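PDB 3M4X: NOL1/NOP2/sun family protein, which probably transfers a methyl group from S-adenosylmethionine to a cytosine of ribosomal RNA, through a methyltransferase domain combined with an RNA-binding PUA-like domain. Local coordinates for residues Q10-K15 / G189-D194; Q54-E59 / V429-P434; K78-Q83 / K406-Y411; S173-R178 / L358-D363; Y232-C235 / E241-E244. All blocks are in the same frame, centred on the assembly; numbering follows the deposited sequence.

Interaction 1: residues Q10-K15 / G189-D194; sequences QQFIKK and GMFRKD
F12, on the helix beginning at Q10, offers a ring face to F191 in the loop before helix 195-200. From CB the F12 side chain heads toward residues 189-194, with CG anti to the backbone N (chi1 174°), and this places the ring in front of the incoming phenyl. F12 CG is already 4.1 Å from F191 CE2. Further out, F12 CD1 approaches the same F191 CE2 to 3.9 Å, and F12 CE1 makes the closest contact with it at 3.8 Å; F12 CZ lies 3.9 Å from F191 CE2. These nearly equal lengths describe one carbon seated over the ring centre, 3.7 Å above its plane. The pair is thus an edge-to-face stack, the edge of F191 aimed at the face of F12, with planes at 60° and centroids 5.1 Å apart. Both residues are buried and the contact is wholly apolar. Elsewhere on the two segments, R192 makes a salt bridge to E293 and K15 one to E240. Around the stack, F12 also packs on F27, F28 and L31 of helix 24-33, while F191 rests on A197 and I198 of helix 195-200 and meets W201 edge-to-face, so the N-terminal helices are joined to the methyltransferase domain.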
# COMPACT_ATOMS: atom_id res chain seq x y z
N GLN A 10 31.24 1.07 -14.07
CA GLN A 10 31.78 0.85 -15.41
C GLN A 10 31.06 -0.28 -16.13
O GLN A 10 30.76 -0.17 -17.32
CB GLN A 10 33.29 0.55 -15.36
CG GLN A 10 33.97 1.03 -14.09
CD GLN A 10 33.57 0.22 -12.86
OE1 GLN A 10 33.84 -0.98 -12.78
NE2 GLN A 10 32.90 0.87 -11.91
N GLN A 11 30.78 -1.37 -15.42
CA GLN A 11 30.14 -2.53 -16.04
C GLN A 11 28.71 -2.23 -16.51
O GLN A 11 28.25 -2.77 -17.52
CB GLN A 11 30.14 -3.73 -15.09
CG GLN A 11 31.53 -4.20 -14.71
CD GLN A 11 32.44 -4.36 -15.92
OE1 GLN A 11 33.50 -3.73 -15.99
NE2 GLN A 11 32.03 -5.19 -16.87
N PHE A 12 28.04 -1.37 -15.76
CA PHE A 12 26.70 -0.89 -16.06
C PHE A 12 26.71 -0.01 -17.31
O PHE A 12 25.88 -0.18 -18.21
CB PHE A 12 26.18 -0.11 -14.86
CG PHE A 12 24.86 0.58 -15.08
CD1 PHE A 12 23.67 -0.11 -14.88
CD2 PHE A 12 24.81 1.90 -15.47
CE1 PHE A 12 22.46 0.53 -15.08
CE2 PHE A 12 23.60 2.54 -15.68
CZ PHE A 12 22.42 1.85 -15.48
N ILE A 13 27.66 0.92 -17.35
CA ILE A 13 27.87 1.79 -18.50
C ILE A 13 28.09 1.02 -19.80
O ILE A 13 27.49 1.33 -20.83
CB ILE A 13 29.04 2.78 -18.22
CG1 ILE A 13 28.64 3.74 -17.10
CG2 ILE A 13 29.42 3.56 -19.46
CD1 ILE A 13 29.71 4.74 -16.72
N LYS A 14 28.94 -0.00 -19.76
CA LYS A 14 29.16 -0.85 -20.94
C LYS A 14 27.88 -1.61 -21.33
O LYS A 14 27.50 -1.66 -22.51
CB LYS A 14 30.29 -1.86 -20.69
CG LYS A 14 31.60 -1.27 -20.16
CD LYS A 14 32.73 -2.31 -20.22
CE LYS A 14 33.65 -2.25 -18.99
NZ LYS A 14 34.32 -0.93 -18.76
N LYS A 15 27.23 -2.21 -20.34
CA LYS A 15 26.04 -3.01 -20.62
C LYS A 15 25.03 -2.18 -21.39
O LYS A 15 24.55 -2.58 -22.45
CB LYS A 15 25.43 -3.53 -19.31
CG LYS A 15 24.22 -4.47 -19.46
CD LYS A 15 23.92 -5.16 -18.13
CE LYS A 15 22.83 -6.22 -18.26
NZ LYS A 15 21.51 -5.63 -18.59
N GLY A 189 16.91 1.49 -11.08
CA GLY A 189 15.97 2.60 -11.07
C GLY A 189 16.07 3.37 -9.78
O GLY A 189 15.43 4.41 -9.61
N MSE A 190 16.90 2.88 -8.86
CA MSE A 190 17.11 3.54 -7.57
C MSE A 190 18.47 4.26 -7.50
O MSE A 190 18.82 4.83 -6.46
CB MSE A 190 17.00 2.54 -6.42
CG MSE A 190 15.61 1.92 -6.22
SE MSE A 190 14.20 3.25 -5.83
CE MSE A 190 13.33 3.29 -7.59
N PHE A 191 19.21 4.25 -8.60
CA PHE A 191 20.54 4.89 -8.65
C PHE A 191 20.54 6.38 -8.25
O PHE A 191 21.35 6.81 -7.42
CB PHE A 191 21.18 4.72 -10.02
CG PHE A 191 21.80 3.37 -10.24
CD1 PHE A 191 21.68 2.36 -9.30
CD2 PHE A 191 22.49 3.10 -11.41
CE1 PHE A 191 22.24 1.11 -9.50
CE2 PHE A 191 23.06 1.85 -11.62
CZ PHE A 191 22.93 0.86 -10.67
N ARG A 192 19.65 7.17 -8.86
CA ARG A 192 19.52 8.59 -8.53
C ARG A 192 19.11 8.79 -7.08
O ARG A 192 19.66 9.65 -6.38
CB ARG A 192 18.47 9.26 -9.42
CG ARG A 192 18.91 9.53 -10.86
CD ARG A 192 18.25 10.80 -11.41
NE ARG A 192 16.80 10.69 -11.62
CZ ARG A 192 16.19 11.06 -12.73
NH1 ARG A 192 16.90 11.58 -13.75
NH2 ARG A 192 14.87 10.93 -12.86
N LYS A 193 18.15 8.00 -6.63
CA LYS A 193 17.52 8.18 -5.32
C LYS A 193 18.39 7.64 -4.18
O LYS A 193 18.59 8.33 -3.18
CB LYS A 193 16.14 7.52 -5.29
CG LYS A 193 15.16 8.14 -4.30
CD LYS A 193 13.81 7.40 -4.29
CE LYS A 193 12.77 8.15 -3.46
NZ LYS A 193 11.55 7.34 -3.22
N ASP A 194 18.90 6.43 -4.33
CA ASP A 194 19.70 5.82 -3.26
C ASP A 194 21.11 5.47 -3.72
O ASP A 194 21.32 4.46 -4.38
CB ASP A 194 19.00 4.59 -2.71
CG ASP A 194 19.76 3.96 -1.57
OD1 ASP A 194 20.78 4.55 -1.14
OD2 ASP A 194 19.35 2.87 -1.11

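Interaction 2: residues Q54-E59 / V429-P434; sequences QTYHSE and VLDKIP
The tip of a beta-hairpin in the PUA-like domain, a type II' turn from L430 to I433 that carries D431, meets Y56 at the last turn of helix 49-56 in the N-terminal domain. The turn is closed by a hydrogen-bonded pair, L430 N to I433 O and I433 N to L430 O, each 2.7 Å. D431 occupies the first corner with positive phi (61°), and its first torsion (-170°) swings the carboxylate away from the backbone N and toward the helix. There Y56 OH donates to D431 OD2. The modelled separation of Y56 OH and D431 OD2, 2.3 Å, is very short, so its exact length is doubtful. The carboxylate oxygen lies at the hydroxyl edge of the tyrosine, close to the ring plane, whereas the ring and carboxylate planes are turned 83° from one another. Over one face of the Y56 ring sits the methyl of its own neighbour, T55 CG2, 3.5 Å above the plane and over the centre. Both bonded residues are exposed, and this polar link lies at the surface. Within the N-terminal domain, the ring of Y56 also meets F80 edge-to-face. Just inside the polar link, I433 packs against M52 of helix 49-56 and against F80 and L81 of helix 80-83, and L430 packs on F80, so the hairpin between strands 426-430 and 433-441 leans on both short helices.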
# COMPACT_ATOMS: atom_id res chain seq x y z
N GLN A 54 -6.43 20.06 -1.02
CA GLN A 54 -6.42 21.29 -1.81
C GLN A 54 -6.35 22.50 -0.89
O GLN A 54 -5.69 23.50 -1.19
CB GLN A 54 -7.65 21.35 -2.71
CG GLN A 54 -7.51 20.48 -3.99
CD GLN A 54 -8.83 20.34 -4.74
OE1 GLN A 54 -9.91 20.57 -4.20
NE2 GLN A 54 -8.74 19.97 -6.01
N THR A 55 -7.01 22.38 0.25
CA THR A 55 -7.12 23.46 1.21
C THR A 55 -5.86 23.64 2.06
O THR A 55 -5.31 24.73 2.11
CB THR A 55 -8.32 23.23 2.11
OG1 THR A 55 -9.49 23.17 1.29
CG2 THR A 55 -8.46 24.37 3.11
N TYR A 56 -5.37 22.55 2.67
CA TYR A 56 -4.27 22.64 3.62
C TYR A 56 -2.88 22.31 3.08
O TYR A 56 -1.87 22.54 3.75
CB TYR A 56 -4.60 21.82 4.86
CG TYR A 56 -5.86 22.34 5.50
CD1 TYR A 56 -7.05 21.63 5.41
CD2 TYR A 56 -5.88 23.59 6.13
CE1 TYR A 56 -8.22 22.11 5.97
CE2 TYR A 56 -7.06 24.10 6.69
CZ TYR A 56 -8.22 23.35 6.61
OH TYR A 56 -9.39 23.81 7.16
N HIS A 57 -2.83 21.77 1.87
CA HIS A 57 -1.58 21.61 1.16
C HIS A 57 -1.47 22.73 0.11
O HIS A 57 -0.69 23.66 0.28
CB HIS A 57 -1.51 20.23 0.48
CG HIS A 57 -0.11 19.75 0.21
ND1 HIS A 57 0.77 20.43 -0.60
CD2 HIS A 57 0.55 18.65 0.65
CE1 HIS A 57 1.92 19.78 -0.65
NE2 HIS A 57 1.81 18.70 0.10
N SER A 58 -2.29 22.65 -0.94
CA SER A 58 -2.27 23.58 -2.07
C SER A 58 -3.28 23.21 -3.18
O SER A 58 -3.42 22.03 -3.54
CB SER A 58 -0.85 23.65 -2.68
OG SER A 58 -0.82 24.49 -3.82
N GLU A 59 -3.97 24.22 -3.71
CA GLU A 59 -4.85 24.03 -4.86
C GLU A 59 -4.10 24.32 -6.16
O GLU A 59 -4.69 24.42 -7.24
CB GLU A 59 -6.09 24.93 -4.75
CG GLU A 59 -6.80 24.82 -3.42
CD GLU A 59 -8.19 25.44 -3.45
OE1 GLU A 59 -8.49 26.16 -4.42
OE2 GLU A 59 -8.97 25.20 -2.49
N VAL A 429 -12.11 16.01 15.28
CA VAL A 429 -12.17 16.33 13.86
C VAL A 429 -11.60 17.72 13.59
O VAL A 429 -12.07 18.71 14.17
CB VAL A 429 -13.61 16.24 13.30
CG1 VAL A 429 -13.66 16.67 11.85
CG2 VAL A 429 -14.16 14.82 13.45
N LEU A 430 -10.59 17.79 12.73
CA LEU A 430 -9.99 19.05 12.31
C LEU A 430 -10.57 19.45 10.96
O LEU A 430 -10.27 18.84 9.93
CB LEU A 430 -8.47 18.91 12.21
CG LEU A 430 -7.57 20.10 11.86
CD1 LEU A 430 -7.77 21.27 12.81
CD2 LEU A 430 -6.12 19.64 11.89
N ASP A 431 -11.42 20.47 10.97
CA ASP A 431 -12.18 20.87 9.79
C ASP A 431 -13.06 19.71 9.39
O ASP A 431 -14.18 19.57 9.91
CB ASP A 431 -11.25 21.31 8.64
CG ASP A 431 -12.01 21.97 7.49
OD1 ASP A 431 -13.23 21.73 7.33
OD2 ASP A 431 -11.39 22.73 6.73
N LYS A 432 -12.57 18.85 8.49
CA LYS A 432 -13.31 17.65 8.12
C LYS A 432 -12.48 16.38 8.31
O LYS A 432 -12.90 15.27 7.94
CB LYS A 432 -13.80 17.75 6.67
CG LYS A 432 -14.98 18.69 6.47
CD LYS A 432 -15.47 18.63 5.03
CE LYS A 432 -16.48 19.73 4.76
NZ LYS A 432 -16.93 19.75 3.34
N ILE A 433 -11.31 16.54 8.91
CA ILE A 433 -10.37 15.43 9.06
C ILE A 433 -10.47 14.79 10.43
O ILE A 433 -10.19 15.43 11.45
CB ILE A 433 -8.93 15.91 8.93
CG1 ILE A 433 -8.73 16.71 7.64
CG2 ILE A 433 -7.97 14.73 9.00
CD1 ILE A 433 -7.40 17.45 7.61
N PRO A 434 -10.85 13.49 10.47
CA PRO A 434 -10.84 12.73 11.72
C PRO A 434 -9.40 12.44 12.11
O PRO A 434 -8.68 11.78 11.35
CB PRO A 434 -11.58 11.42 11.36
CG PRO A 434 -12.37 11.75 10.13
CD PRO A 434 -11.47 12.73 9.37

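Interaction 3: residues K78-Q83 / K406-Y411; sequences KSFLHQ and KEWQSY
The indole of W408 is the flat group round which this contact is built: F80 CB lies over one face, and Q83 OE1 and K78 O stand at its edge near the ring plane. F80 CB is 3.2 Å above that plane, offset toward the rim, and makes a CH-pi contact 3.6 Å from the centroid of the five-membered ring. Because F80 CG is placed between its backbone N and carbonyl carbon, the phenyl leads off from CB and turns an edge to the six-membered ring of W408, with planes at 77°. On the pyrrole side, W408 NE1 donates to Q83 OE1 at 2.9 Å. The N-H points almost straight at the oxygen (170°), but NE1 sits above the carbonyl plane of the amide, 43° out of it. Across the benzo end, W408 CH2 comes within 3.3 Å of K78 O. Q83 reaches the indole through a side chain bent at its second torsion, and its NE2 bonds to V435 O and Y386 OH. W408 also packs on L430 and V435, so its indole bridges the PUA-like sheet and helix 80-83. Chemically, the buried indole N-H is satisfied by a buried amide whose other end is itself bonded, which should hold both groups against rotation, with the CH-pi and edge-to-face contacts of F80 beside it.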
# COMPACT_ATOMS: atom_id res chain seq x y z
N LYS A 78 5.20 15.73 9.54
CA LYS A 78 4.83 16.10 10.90
C LYS A 78 3.57 16.94 10.93
O LYS A 78 3.20 17.44 11.99
CB LYS A 78 5.96 16.88 11.59
CG LYS A 78 7.32 16.20 11.55
CD LYS A 78 7.60 15.46 12.85
CE LYS A 78 9.04 15.67 13.31
NZ LYS A 78 10.04 15.21 12.29
N SER A 79 2.91 17.14 9.80
CA SER A 79 1.63 17.85 9.88
C SER A 79 0.43 16.91 9.84
O SER A 79 0.58 15.68 9.81
CB SER A 79 1.51 18.95 8.83
OG SER A 79 0.63 19.97 9.30
N PHE A 80 -0.77 17.50 9.83
CA PHE A 80 -1.98 16.75 10.09
C PHE A 80 -2.53 16.00 8.88
O PHE A 80 -3.17 14.95 9.06
CB PHE A 80 -3.07 17.63 10.73
CG PHE A 80 -3.37 18.86 9.95
CD1 PHE A 80 -4.24 18.81 8.87
CD2 PHE A 80 -2.80 20.07 10.29
CE1 PHE A 80 -4.52 19.95 8.14
CE2 PHE A 80 -3.08 21.22 9.56
CZ PHE A 80 -3.94 21.16 8.49
N LEU A 81 -2.31 16.51 7.67
CA LEU A 81 -2.76 15.78 6.48
C LEU A 81 -2.03 14.43 6.40
O LEU A 81 -2.61 13.42 5.99
CB LEU A 81 -2.54 16.57 5.19
CG LEU A 81 -3.35 17.85 4.98
CD1 LEU A 81 -2.86 18.61 3.73
CD2 LEU A 81 -4.84 17.59 4.89
N HIS A 82 -0.76 14.42 6.77
CA HIS A 82 -0.02 13.18 6.78
C HIS A 82 -0.39 12.28 7.94
O HIS A 82 -0.58 11.09 7.75
CB HIS A 82 1.49 13.41 6.78
CG HIS A 82 2.27 12.14 6.95
ND1 HIS A 82 2.58 11.61 8.18
CD2 HIS A 82 2.75 11.27 6.03
CE1 HIS A 82 3.24 10.48 8.02
NE2 HIS A 82 3.35 10.25 6.72
N GLN A 83 -0.44 12.85 9.15
CA GLN A 83 -0.79 12.08 10.35
C GLN A 83 -2.12 11.34 10.19
O GLN A 83 -2.24 10.18 10.58
CB GLN A 83 -0.85 13.00 11.59
CG GLN A 83 -1.50 12.37 12.83
CD GLN A 83 -3.00 12.65 12.94
OE1 GLN A 83 -3.45 13.77 12.66
NE2 GLN A 83 -3.79 11.64 13.35
N LYS A 406 -4.10 24.29 16.82
CA LYS A 406 -3.38 24.35 18.09
C LYS A 406 -3.73 23.18 18.98
O LYS A 406 -2.85 22.56 19.59
CB LYS A 406 -3.68 25.65 18.82
CG LYS A 406 -2.60 26.70 18.65
CD LYS A 406 -2.78 27.83 19.65
CE LYS A 406 -1.78 28.93 19.38
NZ LYS A 406 -1.81 29.28 17.93
N GLU A 407 -5.02 22.88 19.08
CA GLU A 407 -5.47 21.70 19.80
C GLU A 407 -4.95 20.42 19.13
O GLU A 407 -4.55 19.46 19.81
CB GLU A 407 -6.99 21.69 19.95
CG GLU A 407 -7.47 22.58 21.09
CD GLU A 407 -8.94 22.93 21.01
OE1 GLU A 407 -9.59 22.56 20.01
OE2 GLU A 407 -9.44 23.58 21.95
N TRP A 408 -4.92 20.40 17.81
CA TRP A 408 -4.27 19.29 17.10
C TRP A 408 -2.81 19.13 17.56
O TRP A 408 -2.37 18.03 17.89
CB TRP A 408 -4.37 19.44 15.58
CG TRP A 408 -3.64 18.34 14.85
CD1 TRP A 408 -4.12 17.10 14.53
CD2 TRP A 408 -2.27 18.36 14.40
NE1 TRP A 408 -3.13 16.35 13.90
CE2 TRP A 408 -2.00 17.11 13.81
CE3 TRP A 408 -1.26 19.33 14.43
CZ2 TRP A 408 -0.76 16.80 13.25
CZ3 TRP A 408 -0.02 19.02 13.88
CH2 TRP A 408 0.21 17.76 13.30
N GLN A 409 -2.07 20.24 17.59
CA GLN A 409 -0.70 20.23 18.10
C GLN A 409 -0.60 19.57 19.48
O GLN A 409 0.20 18.66 19.68
CB GLN A 409 -0.13 21.65 18.17
CG GLN A 409 0.95 21.95 17.16
CD GLN A 409 0.48 22.90 16.06
OE1 GLN A 409 -0.58 23.52 16.18
NE2 GLN A 409 1.26 23.00 14.99
N SER A 410 -1.42 20.05 20.42
CA SER A 410 -1.43 19.53 21.79
C SER A 410 -1.79 18.06 21.81
O SER A 410 -1.19 17.27 22.53
CB SER A 410 -2.43 20.30 22.64
OG SER A 410 -2.26 21.69 22.49
N TYR A 411 -2.77 17.70 21.00
CA TYR A 411 -3.24 16.32 20.91
C TYR A 411 -2.14 15.36 20.43
O TYR A 411 -1.87 14.35 21.08
CB TYR A 411 -4.49 16.22 20.03
CG TYR A 411 -5.02 14.81 19.88
CD1 TYR A 411 -5.66 14.18 20.94
CD2 TYR A 411 -4.89 14.11 18.68
CE1 TYR A 411 -6.14 12.88 20.80
CE2 TYR A 411 -5.37 12.84 18.53
CZ TYR A 411 -6.00 12.22 19.59
OH TYR A 411 -6.48 10.93 19.44

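Interaction 4: residues S173-R178 / L358-D363; sequences SGFFDR and LAPSLD
F175 forms the tight part of this contact, its ring meeting P360 and the carbonyl of L358. A fully extended first torsion (179°) carries the phenyl out toward the loop 358-363. F175 CE1 touches P360 CG at 3.7 Å, and the proline crosses the phenyl at a slant. Next to it, F175 CZ is 3.5 Å from L358 O, an oxygen lying at the edge of the ring and near its plane. The opposite side of the phenyl is packed within its own segment: F175 CD2 stands over the centre of the F176 ring, 3.4 Å above the plane. F172 adds an edge-to-face partner and K108 a cation-pi one. The contact is looser along the loop. The L358 side chain is exposed and stays 5.2 Å from residues 173-178, resting instead on K108 and L132. At the far end S361 and D363 are exposed, D363 is poorly ordered, and the bond from D363 N to S361 OG, 3.5 Å, is weak. The contact joins the entry to strand 176-182 of the methyltransferase domain with the loop between strands 351-355 and 367-370. Its chemistry is apolar contact plus a carbonyl oxygen facing the slightly positive rim of a phenyl, a modest attraction that probably gives less directional hold than a true hydrogen bond would.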
# COMPACT_ATOMS: atom_id res chain seq x y z
N SER A 173 -3.82 -21.05 -2.05
CA SER A 173 -3.80 -21.72 -3.34
C SER A 173 -5.11 -21.44 -4.10
O SER A 173 -6.20 -21.67 -3.57
CB SER A 173 -3.59 -23.22 -3.16
OG SER A 173 -3.36 -23.86 -4.40
N GLY A 174 -4.99 -20.94 -5.33
CA GLY A 174 -6.13 -20.58 -6.16
C GLY A 174 -7.11 -19.55 -5.61
O GLY A 174 -8.27 -19.48 -6.06
N PHE A 175 -6.65 -18.72 -4.68
CA PHE A 175 -7.55 -17.86 -3.89
C PHE A 175 -7.86 -16.47 -4.50
O PHE A 175 -9.00 -16.01 -4.46
CB PHE A 175 -6.98 -17.72 -2.47
CG PHE A 175 -7.79 -16.83 -1.55
CD1 PHE A 175 -8.91 -17.32 -0.89
CD2 PHE A 175 -7.39 -15.53 -1.29
CE1 PHE A 175 -9.63 -16.52 -0.03
CE2 PHE A 175 -8.10 -14.73 -0.43
CZ PHE A 175 -9.22 -15.22 0.20
N PHE A 176 -6.85 -15.83 -5.07
CA PHE A 176 -6.93 -14.41 -5.44
C PHE A 176 -7.41 -14.10 -6.85
O PHE A 176 -7.06 -14.77 -7.82
CB PHE A 176 -5.56 -13.74 -5.25
CG PHE A 176 -5.10 -13.71 -3.83
CD1 PHE A 176 -4.15 -14.60 -3.37
CD2 PHE A 176 -5.64 -12.80 -2.93
CE1 PHE A 176 -3.73 -14.57 -2.04
CE2 PHE A 176 -5.23 -12.76 -1.61
CZ PHE A 176 -4.26 -13.64 -1.16
N ASP A 177 -8.18 -13.02 -6.95
CA ASP A 177 -8.49 -12.42 -8.24
C ASP A 177 -7.29 -11.70 -8.85
O ASP A 177 -7.20 -11.55 -10.05
CB ASP A 177 -9.60 -11.38 -8.08
CG ASP A 177 -10.90 -11.99 -7.68
OD1 ASP A 177 -11.50 -12.66 -8.54
OD2 ASP A 177 -11.32 -11.81 -6.51
N ARG A 178 -6.38 -11.25 -8.00
CA ARG A 178 -5.42 -10.28 -8.46
C ARG A 178 -4.22 -10.31 -7.55
O ARG A 178 -4.35 -10.32 -6.33
CB ARG A 178 -6.07 -8.90 -8.41
CG ARG A 178 -5.35 -7.77 -9.11
CD ARG A 178 -6.42 -6.71 -9.51
NE ARG A 178 -6.40 -6.54 -10.94
CZ ARG A 178 -7.36 -6.92 -11.77
NH1 ARG A 178 -8.45 -7.49 -11.32
NH2 ARG A 178 -7.20 -6.71 -13.06
N LEU A 358 -14.37 -12.58 3.78
CA LEU A 358 -13.59 -13.24 2.74
C LEU A 358 -12.32 -13.88 3.28
O LEU A 358 -11.71 -14.71 2.62
CB LEU A 358 -13.18 -12.23 1.66
CG LEU A 358 -14.11 -11.95 0.50
CD1 LEU A 358 -14.52 -13.25 -0.16
CD2 LEU A 358 -15.31 -11.17 0.98
N ALA A 359 -11.89 -13.45 4.46
CA ALA A 359 -10.68 -14.03 5.03
C ALA A 359 -10.86 -15.53 5.21
O ALA A 359 -11.89 -15.98 5.72
CB ALA A 359 -10.34 -13.37 6.36
N PRO A 360 -9.86 -16.32 4.79
CA PRO A 360 -9.90 -17.75 5.08
C PRO A 360 -9.54 -17.92 6.54
O PRO A 360 -9.42 -16.93 7.27
CB PRO A 360 -8.76 -18.32 4.21
CG PRO A 360 -8.31 -17.20 3.34
CD PRO A 360 -8.63 -15.94 4.07
N SER A 361 -9.33 -19.15 6.98
CA SER A 361 -8.81 -19.34 8.32
C SER A 361 -7.37 -18.86 8.35
O SER A 361 -6.58 -19.16 7.46
CB SER A 361 -8.88 -20.80 8.74
OG SER A 361 -8.34 -20.94 10.04
N LEU A 362 -7.03 -18.11 9.39
CA LEU A 362 -5.69 -17.56 9.50
C LEU A 362 -4.79 -18.37 10.43
O LEU A 362 -3.64 -18.00 10.66
CB LEU A 362 -5.75 -16.10 9.95
CG LEU A 362 -6.59 -15.19 9.05
CD1 LEU A 362 -6.50 -13.77 9.56
CD2 LEU A 362 -6.13 -15.28 7.60
N ASP A 363 -5.32 -19.46 10.97
CA ASP A 363 -4.52 -20.35 11.82
C ASP A 363 -3.25 -20.76 11.07
O ASP A 363 -3.32 -21.24 9.93
CB ASP A 363 -5.33 -21.58 12.24
CG ASP A 363 -6.54 -21.22 13.10
OD1 ASP A 363 -6.47 -20.24 13.87
OD2 ASP A 363 -7.57 -21.91 12.99

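Interaction 5: residues Y232-C235 / E241-E244; sequences YSTC and ENEE
Strand 228-234 ends in extended conformation at T234, and after a short connection the chain returns at E241 and N242 to start helix 243-252; the CA atoms of T234 and N242 are 7.2 Å apart. N242 takes the N-cap position of that helix, although its side chain makes no capping bond. Along the strand, Y232 and T234 point toward the returning segment, while S233 points away and has a weak bond to D182. Turned away from its own backbone N (chi1 174°), the Y232 ring reaches across, and Y232 OH donates to E241 O at 2.7 Å. The hydroxyl lies in the carbonyl plane with a C=O...O angle of 152°, and the acceptor in turn lies near the plane of the phenol, at its edge. T234 and N242 meet beside this bond, but T234 CG2 and N242 ND2 are too close in the model for their detail to be trusted. E241 OE1 bonds to S186 OG, outside the two segments. Strand 228-234 leads directly into C235, within a Ser-Thr-Cys sequence whose cysteine is the active-site nucleophile in related RNA cytosine-5 methyltransferases. Burial makes the tyrosine bond matter: it satisfies a phenol and a main-chain carbonyl together and pins the turn to the strand.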
# COMPACT_ATOMS: atom_id res chain seq x y z
N TYR A 232 3.23 -7.75 -12.54
CA TYR A 232 4.65 -7.86 -12.18
C TYR A 232 5.38 -6.55 -12.42
O TYR A 232 5.21 -5.91 -13.46
CB TYR A 232 5.33 -8.95 -13.02
CG TYR A 232 6.83 -9.06 -12.82
CD1 TYR A 232 7.36 -9.64 -11.68
CD2 TYR A 232 7.72 -8.58 -13.79
CE1 TYR A 232 8.72 -9.77 -11.50
CE2 TYR A 232 9.10 -8.70 -13.62
CZ TYR A 232 9.59 -9.30 -12.47
OH TYR A 232 10.96 -9.44 -12.26
N SER A 233 6.23 -6.17 -11.48
CA SER A 233 6.93 -4.91 -11.60
C SER A 233 8.29 -4.93 -10.97
O SER A 233 8.60 -5.76 -10.10
CB SER A 233 6.13 -3.77 -10.99
OG SER A 233 6.33 -3.74 -9.59
N THR A 234 9.10 -3.97 -11.38
CA THR A 234 10.48 -3.94 -10.99
C THR A 234 10.96 -2.49 -11.05
O THR A 234 10.41 -1.70 -11.81
CB THR A 234 11.25 -4.88 -11.95
OG1 THR A 234 11.81 -5.98 -11.21
CG2 THR A 234 12.31 -4.13 -12.70
N CYS A 235 11.94 -2.13 -10.23
CA CYS A 235 12.52 -0.80 -10.33
C CYS A 235 13.94 -0.88 -10.91
O CYS A 235 14.87 -0.27 -10.41
CB CYS A 235 12.50 -0.06 -8.99
SG CYS A 235 13.40 -0.87 -7.65
N GLU A 241 15.60 -9.06 -15.82
CA GLU A 241 14.58 -9.00 -14.77
C GLU A 241 13.20 -8.55 -15.26
O GLU A 241 12.23 -8.60 -14.52
CB GLU A 241 15.04 -8.09 -13.64
CG GLU A 241 16.29 -8.59 -12.97
CD GLU A 241 16.93 -7.55 -12.13
OE1 GLU A 241 17.91 -6.92 -12.60
OE2 GLU A 241 16.46 -7.35 -10.99
N ASN A 242 13.14 -8.11 -16.51
CA ASN A 242 11.92 -7.58 -17.08
C ASN A 242 11.39 -8.45 -18.23
O ASN A 242 10.63 -9.39 -17.99
CB ASN A 242 12.15 -6.14 -17.55
CG ASN A 242 12.59 -5.21 -16.42
OD1 ASN A 242 13.13 -4.13 -16.67
ND2 ASN A 242 12.37 -5.63 -15.18
N GLU A 243 11.77 -8.13 -19.46
CA GLU A 243 11.27 -8.89 -20.61
C GLU A 243 11.59 -10.39 -20.53
O GLU A 243 10.83 -11.21 -21.05
CB GLU A 243 11.82 -8.36 -21.94
CG GLU A 243 11.31 -6.99 -22.37
CD GLU A 243 12.12 -5.84 -21.78
OE1 GLU A 243 13.00 -6.11 -20.94
OE2 GLU A 243 11.86 -4.67 -22.15
N GLU A 244 12.71 -10.76 -19.92
CA GLU A 244 13.08 -12.17 -19.88
C GLU A 244 12.23 -12.91 -18.85
O GLU A 244 11.86 -14.05 -19.07
CB GLU A 244 14.58 -12.37 -19.64
CG GLU A 244 15.44 -11.98 -20.85
CD GLU A 244 16.93 -12.27 -20.66
OE1 GLU A 244 17.27 -13.17 -19.86
OE2 GLU A 244 17.77 -11.60 -21.31

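In the fold
From the N terminus, the chain opens interaction 1 at 10-15, interaction 2 at 54-59, interaction 3 at 78-83 and interaction 4 at 173-178. Interaction 1 closes at 189-194 and so crosses 2, 3 and 4. Interaction 5 opens and closes next, between 232 and 244, a short local loop in series with interaction 1, which it touches through G189 and C235. The remaining loops close in reverse order at 358-363, 406-411 and 429-434: 5 nests in 4, 4 in 3, and 3 in 2. Interactions 2 and 3 touch and tie the N-terminal domain to the PUA-like domain; interaction 1 ties it to the methyltransferase domain, and interaction 4 joins that to the first C-terminal domain.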